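Local coordinates for HTH marR-type domain-containing protein (Streptococcus agalactiae serotype III, PDB 7DVR) that binds heme as a sensor and, as a helix-turn-helix protein of the MarR family, probably acts as a DNA-binding transcription regulator, at residues Y22-V28 against Q105-F109; H37-H41 against A55-L59. One frame throughout, in Å; residues are numbered along the deposited sequence.

Interaction 1: residues Y22-V28 against Q105-F109; sequences YAKEYDV and QFEIF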
loop_
_atom_site.group_PDB
_atom_site.type_symbol
_atom_site.label_atom_id
_atom_site.label_comp_id
_atom_site.label_asym_id
_atom_site.label_seq_id
_atom_site.Cartn_x
_atom_site.Cartn_y
_atom_site.Cartn_z
ATOM N N TYR A 22 4.135 -16.669 -7.986
ATOM C CA TYR A 22 4.573 -16.642 -9.408
ATOM C C TYR A 22 6.099 -16.838 -9.471
ATOM O O TYR A 22 6.568 -17.653 -10.234
ATOM C CB TYR A 22 4.157 -15.296 -10.040
ATOM C CG TYR A 22 3.676 -15.270 -11.472
ATOM C CD1 TYR A 22 4.315 -15.962 -12.485
ATOM C CD2 TYR A 22 2.578 -14.508 -11.823
ATOM C CE1 TYR A 22 3.849 -15.930 -13.795
ATOM C CE2 TYR A 22 2.076 -14.493 -13.117
ATOM C CZ TYR A 22 2.708 -15.219 -14.107
ATOM O OH TYR A 22 2.232 -15.178 -15.381
ATOM N N ALA A 23 6.882 -16.076 -8.688
ATOM C CA ALA A 23 8.363 -16.196 -8.703
ATOM C C ALA A 23 8.818 -17.641 -8.393
ATOM O O ALA A 23 9.773 -18.145 -9.106
ATOM C CB ALA A 23 9.012 -15.184 -7.735
ATOM N N LYS A 24 8.196 -18.301 -7.413
ATOM C CA LYS A 24 8.573 -19.683 -6.976
ATOM C C LYS A 24 8.307 -20.630 -8.133
ATOM O O LYS A 24 9.109 -21.565 -8.360
ATOM C CB LYS A 24 7.729 -20.290 -5.846
ATOM C CG LYS A 24 7.754 -19.625 -4.480
ATOM C CD LYS A 24 9.094 -19.133 -4.036
ATOM C CE LYS A 24 8.978 -18.091 -2.939
ATOM N NZ LYS A 24 8.747 -16.721 -3.481
ATOM N N GLU A 25 7.229 -20.374 -8.863
ATOM C CA GLU A 25 6.842 -21.257 -10.000
ATOM C C GLU A 25 7.830 -21.193 -11.154
ATOM O O GLU A 25 8.035 -22.221 -11.874
ATOM C CB GLU A 25 5.456 -20.896 -10.496
ATOM C CG GLU A 25 4.466 -21.780 -9.808
ATOM C CD GLU A 25 3.161 -21.838 -10.553
ATOM O OE1 GLU A 25 3.168 -21.696 -11.830
ATOM O OE2 GLU A 25 2.152 -21.935 -9.835
ATOM N N TYR A 26 8.433 -20.030 -11.340
ATOM C CA TYR A 26 9.433 -19.857 -12.404
ATOM C C TYR A 26 10.850 -20.059 -11.813
ATOM O O TYR A 26 11.813 -19.953 -12.545
ATOM C CB TYR A 26 9.041 -18.579 -13.175
ATOM C CG TYR A 26 7.746 -18.748 -13.988
ATOM C CD1 TYR A 26 6.497 -18.811 -13.369
ATOM C CD2 TYR A 26 7.739 -18.905 -15.380
ATOM C CE1 TYR A 26 5.310 -19.014 -14.092
ATOM C CE2 TYR A 26 6.561 -19.080 -16.123
ATOM C CZ TYR A 26 5.334 -19.165 -15.475
ATOM O OH TYR A 26 4.136 -19.372 -16.142
ATOM N N ASP A 27 10.988 -20.444 -10.549
ATOM C CA ASP A 27 12.293 -20.733 -9.912
ATOM C C ASP A 27 13.165 -19.470 -10.031
ATOM O O ASP A 27 14.354 -19.591 -10.366
ATOM C CB ASP A 27 13.002 -21.907 -10.595
ATOM C CG ASP A 27 14.026 -22.618 -9.742
ATOM O OD1 ASP A 27 14.001 -22.468 -8.520
ATOM O OD2 ASP A 27 14.809 -23.380 -10.322
ATOM N N VAL A 28 12.584 -18.320 -9.750
ATOM C CA VAL A 28 13.397 -17.056 -9.772
ATOM C C VAL A 28 13.127 -16.345 -8.482
ATOM O O VAL A 28 13.098 -15.074 -8.422
ATOM C CB VAL A 28 13.057 -16.219 -10.992
ATOM C CG1 VAL A 28 13.633 -16.849 -12.225
ATOM C CG2 VAL A 28 11.577 -15.947 -11.090
ATOM N N GLN A 105 15.836 -17.084 -17.064
ATOM C CA GLN A 105 14.547 -17.474 -16.441
ATOM C C GLN A 105 13.845 -16.210 -15.967
ATOM O O GLN A 105 12.646 -16.119 -16.025
ATOM C CB GLN A 105 14.754 -18.411 -15.243
ATOM C CG GLN A 105 15.057 -19.852 -15.611
ATOM C CD GLN A 105 15.557 -20.683 -14.448
ATOM O OE1 GLN A 105 15.197 -20.464 -13.297
ATOM N NE2 GLN A 105 16.334 -21.713 -14.770
ATOM N N PHE A 106 14.587 -15.237 -15.471
ATOM C CA PHE A 106 13.983 -14.036 -14.856
ATOM C C PHE A 106 13.354 -13.195 -15.948
ATOM O O PHE A 106 12.288 -12.599 -15.725
ATOM C CB PHE A 106 15.023 -13.185 -14.110
ATOM C CG PHE A 106 14.416 -12.104 -13.247
ATOM C CD1 PHE A 106 13.570 -12.414 -12.190
ATOM C CD2 PHE A 106 14.747 -10.767 -13.448
ATOM C CE1 PHE A 106 13.041 -11.415 -11.378
ATOM C CE2 PHE A 106 14.216 -9.777 -12.640
ATOM C CZ PHE A 106 13.368 -10.093 -11.600
ATOM N N GLU A 107 14.035 -13.115 -17.082
ATOM C CA GLU A 107 13.552 -12.313 -18.239
ATOM C C GLU A 107 12.187 -12.843 -18.718
ATOM O O GLU A 107 11.297 -12.008 -19.012
ATOM C CB GLU A 107 14.556 -12.366 -19.391
ATOM C CG GLU A 107 15.126 -11.035 -19.801
ATOM C CD GLU A 107 16.125 -11.131 -20.952
ATOM O OE1 GLU A 107 16.740 -12.218 -21.133
ATOM O OE2 GLU A 107 16.271 -10.141 -21.676
ATOM N N ILE A 108 12.080 -14.166 -18.862
ATOM C CA ILE A 108 10.822 -14.898 -19.235
ATOM C C ILE A 108 9.752 -14.540 -18.220
ATOM O O ILE A 108 8.711 -14.058 -18.587
ATOM C CB ILE A 108 11.025 -16.433 -19.297
ATOM C CG1 ILE A 108 11.976 -16.849 -20.423
ATOM C CG2 ILE A 108 9.687 -17.163 -19.386
ATOM C CD1 ILE A 108 12.398 -18.321 -20.387
ATOM N N PHE A 109 10.035 -14.779 -16.945
ATOM C CA PHE A 109 9.120 -14.497 -15.825
ATOM C C PHE A 109 8.560 -13.082 -15.915
ATOM O O PHE A 109 7.364 -12.909 -15.810
ATOM C CB PHE A 109 9.813 -14.697 -14.476
ATOM C CG PHE A 109 9.070 -14.150 -13.272
ATOM C CD1 PHE A 109 7.943 -14.782 -12.755
ATOM C CD2 PHE A 109 9.511 -13.003 -12.622
ATOM C CE1 PHE A 109 7.292 -14.252 -11.648
ATOM C CE2 PHE A 109 8.880 -12.505 -11.484
ATOM C CZ PHE A 109 7.757 -13.120 -11.008
#
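The F109 ring carries V28 on one face, where CG2 sits 4.1 Å from the ring centroid in a CH-pi contact, offset toward the rim. At its edge stands Y22: the F109 edge points at the Y22 face in an offset edge-to-face pair, planes 77° apart, with Y22 CD1 3.5 Å from F109 CE1. A23 closes in on the same end of the ring, CB to F109 CZ at 4.1 Å, and Y26 CB lies 4.0 Å from F109 CD1. What brings the ring across to helix 4-25 is its first torsion, CG anti to the backbone N (chi1 167°).

V28 reaches this position because the helix stops in a Schellman motif: D27 has positive phi, and V28 N bonds back to A23 O at 2.9 Å. The valine then turns to helix 97-117, V28 CG1 lying 3.6 Å from Q105 CB. V28 CB is at the edge of the F106 ring, 4.0 Å from F106 CD1.

Two polar atoms find partners elsewhere on helix 97-117: Y22 OH hydrogen-bonds T116 OG1, and K102 NZ the backbone D27 O. Adhesion is therefore mainly apolar and aromatic, joining the end of helix 4-25 to the helix that bears the heme ligand H114.

Interaction 2: residues H37-H41 against A55-L59; sequences HLVMH and AEEIL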
loop_
_atom_site.group_PDB
_atom_site.type_symbol
_atom_site.label_atom_id
_atom_site.label_comp_id
_atom_site.label_asym_id
_atom_site.label_seq_id
_atom_site.Cartn_x
_atom_site.Cartn_y
_atom_site.Cartn_z
ATOM N N HIS A 37 18.250 -7.198 -10.290
ATOM C CA HIS A 37 18.719 -6.005 -11.017
ATOM C C HIS A 37 20.182 -6.218 -11.377
ATOM O O HIS A 37 20.564 -5.963 -12.515
ATOM C CB HIS A 37 18.481 -4.751 -10.184
ATOM C CG HIS A 37 18.705 -3.507 -10.992
ATOM N ND1 HIS A 37 17.759 -3.026 -11.861
ATOM C CD2 HIS A 37 19.748 -2.675 -11.115
ATOM C CE1 HIS A 37 18.191 -1.952 -12.477
ATOM N NE2 HIS A 37 19.412 -1.708 -12.037
ATOM N N LEU A 38 20.964 -6.636 -10.401
ATOM C CA LEU A 38 22.430 -6.819 -10.579
ATOM C C LEU A 38 22.690 -8.026 -11.511
ATOM O O LEU A 38 23.605 -8.009 -12.268
ATOM C CB LEU A 38 23.107 -7.033 -9.219
ATOM C CG LEU A 38 23.210 -5.801 -8.309
ATOM C CD1 LEU A 38 24.125 -6.022 -7.107
ATOM C CD2 LEU A 38 23.630 -4.555 -9.067
ATOM N N VAL A 39 21.890 -9.084 -11.483
ATOM C CA VAL A 39 22.153 -10.299 -12.290
ATOM C C VAL A 39 21.900 -9.928 -13.726
ATOM O O VAL A 39 22.683 -10.266 -14.590
ATOM C CB VAL A 39 21.179 -11.442 -11.879
ATOM C CG1 VAL A 39 20.959 -12.499 -12.962
ATOM C CG2 VAL A 39 21.625 -12.041 -10.563
ATOM N N MET A 40 20.821 -9.206 -13.950
ATOM C CA MET A 40 20.486 -8.821 -15.327
ATOM C C MET A 40 21.526 -7.802 -15.838
ATOM O O MET A 40 21.805 -7.763 -17.066
ATOM C CB MET A 40 19.102 -8.204 -15.362
ATOM C CG MET A 40 18.017 -9.114 -14.929
ATOM S SD MET A 40 18.149 -10.697 -15.799
ATOM C CE MET A 40 17.764 -10.219 -17.482
ATOM N N HIS A 41 22.081 -6.972 -14.948
ATOM C CA HIS A 41 23.156 -6.024 -15.336
ATOM C C HIS A 41 24.398 -6.803 -15.772
ATOM O O HIS A 41 24.864 -6.595 -16.939
ATOM C CB HIS A 41 23.471 -5.018 -14.251
ATOM C CG HIS A 41 24.228 -3.839 -14.793
ATOM N ND1 HIS A 41 23.577 -2.702 -15.266
ATOM C CD2 HIS A 41 25.550 -3.618 -14.975
ATOM C CE1 HIS A 41 24.466 -1.822 -15.713
ATOM N NE2 HIS A 41 25.698 -2.346 -15.534
ATOM N N ALA A 55 28.357 -1.774 -7.784
ATOM C CA ALA A 55 27.014 -2.204 -7.323
ATOM C C ALA A 55 26.342 -1.077 -6.511
ATOM O O ALA A 55 25.198 -0.695 -6.847
ATOM C CB ALA A 55 27.093 -3.503 -6.557
ATOM N N GLU A 56 27.033 -0.537 -5.499
ATOM C CA GLU A 56 26.556 0.636 -4.698
ATOM C C GLU A 56 26.040 1.744 -5.622
ATOM O O GLU A 56 24.923 2.250 -5.428
ATOM C CB GLU A 56 27.670 1.275 -3.856
ATOM C CG GLU A 56 28.274 0.384 -2.791
ATOM C CD GLU A 56 29.661 0.774 -2.295
ATOM O OE1 GLU A 56 29.953 1.942 -2.221
ATOM O OE2 GLU A 56 30.430 -0.125 -1.981
ATOM N N GLU A 57 26.858 2.170 -6.579
ATOM C CA GLU A 57 26.463 3.299 -7.436
ATOM C C GLU A 57 25.237 2.919 -8.228
ATOM O O GLU A 57 24.379 3.746 -8.316
ATOM C CB GLU A 57 27.590 3.774 -8.344
ATOM C CG GLU A 57 28.599 4.571 -7.574
ATOM C CD GLU A 57 29.950 4.691 -8.251
ATOM O OE1 GLU A 57 29.988 5.129 -9.418
ATOM O OE2 GLU A 57 30.954 4.375 -7.606
ATOM N N ILE A 58 25.204 1.726 -8.810
ATOM C CA ILE A 58 24.092 1.293 -9.707
ATOM C C ILE A 58 22.771 1.238 -8.942
ATOM O O ILE A 58 21.727 1.532 -9.554
ATOM C CB ILE A 58 24.394 -0.075 -10.324
ATOM C CG1 ILE A 58 25.587 -0.034 -11.282
ATOM C CG2 ILE A 58 23.173 -0.632 -11.027
ATOM C CD1 ILE A 58 26.238 -1.404 -11.479
ATOM N N LEU A 59 22.789 0.836 -7.672
ATOM C CA LEU A 59 21.534 0.708 -6.874
ATOM C C LEU A 59 21.339 1.861 -5.877
ATOM O O LEU A 59 20.401 1.791 -5.072
ATOM C CB LEU A 59 21.615 -0.607 -6.122
ATOM C CG LEU A 59 21.638 -1.849 -6.995
ATOM C CD1 LEU A 59 21.855 -3.052 -6.106
ATOM C CD2 LEU A 59 20.340 -2.010 -7.795
#
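This is an apolar helix-to-helix contact inside the winged helix-turn-helix region, presumed to bind DNA, where helix 34-44 meets the short helix 52-59. No hydrogen bond spans the two segments; L38, H37 and H41 on one side face L59, I58 and A55 on the other. The segment axes come no nearer than 11.4 Å and their directions differ by 111°, so side chains rather than backbones do the touching.

L38 and L59 form the inner part. The CD1 methyl of L59 lies 3.8 Å from L38 CD2 and about as near to L38 CG, while the other branch of L38, CD1, rests on A55 CB at 3.9 Å. Both leucines also touch L69 of helix 63-75, so they tie three helices into one apolar core. Helices 52-59 and 63-75 follow each other as the helix-turn-helix pair of a winged MarR-type domain, in which the second helix is, as in relatives, probably the one that reads DNA; the strands 79-83 and 91-95 build the wing. Helix 34-44 backs this pair, and M50 of strand 50-51 fills in beside L38, H41 and I58.

Toward the outer part two histidines take up I58 and L59. With CG anti to the backbone N (chi1 -169°), the H37 side chain projects across to helix 52-59 and runs past L59 in the opposite direction, its CD2 3.4 Å from L59 CD2. I58 CG2 meets the same imidazole at the edge, in plane, 4.0 Å from H37 CD2. I58 CD1 instead lies over a face of the H41 ring, 4.1 Å above its plane and displaced to the rim. The H37 ring is also gripped from across the dimer: its ND1 is hydrogen-bonded to E2 OE1 of the second subunit.

How the interactions relate
Interaction 2 is nested along the chain within the loop closed by interaction 1: helix 4-25 leads into helix 34-44, then come helix 52-59 and the rest of the winged domain, and helix 97-117 returns to meet the end of the first helix. Their centres are 19 Å apart, yet they touch through helix 34-44: M40 CE lies 3.6 Å from E107 CG, and M40 CG 4.0 Å from F106 CD2. Helix 34-44 thus packs against helix 97-117 with one side and helix 52-59 with another. Since H114 on helix 97-117 binds heme iron, this placement is consistent with heme binding being felt in the presumed DNA-binding region.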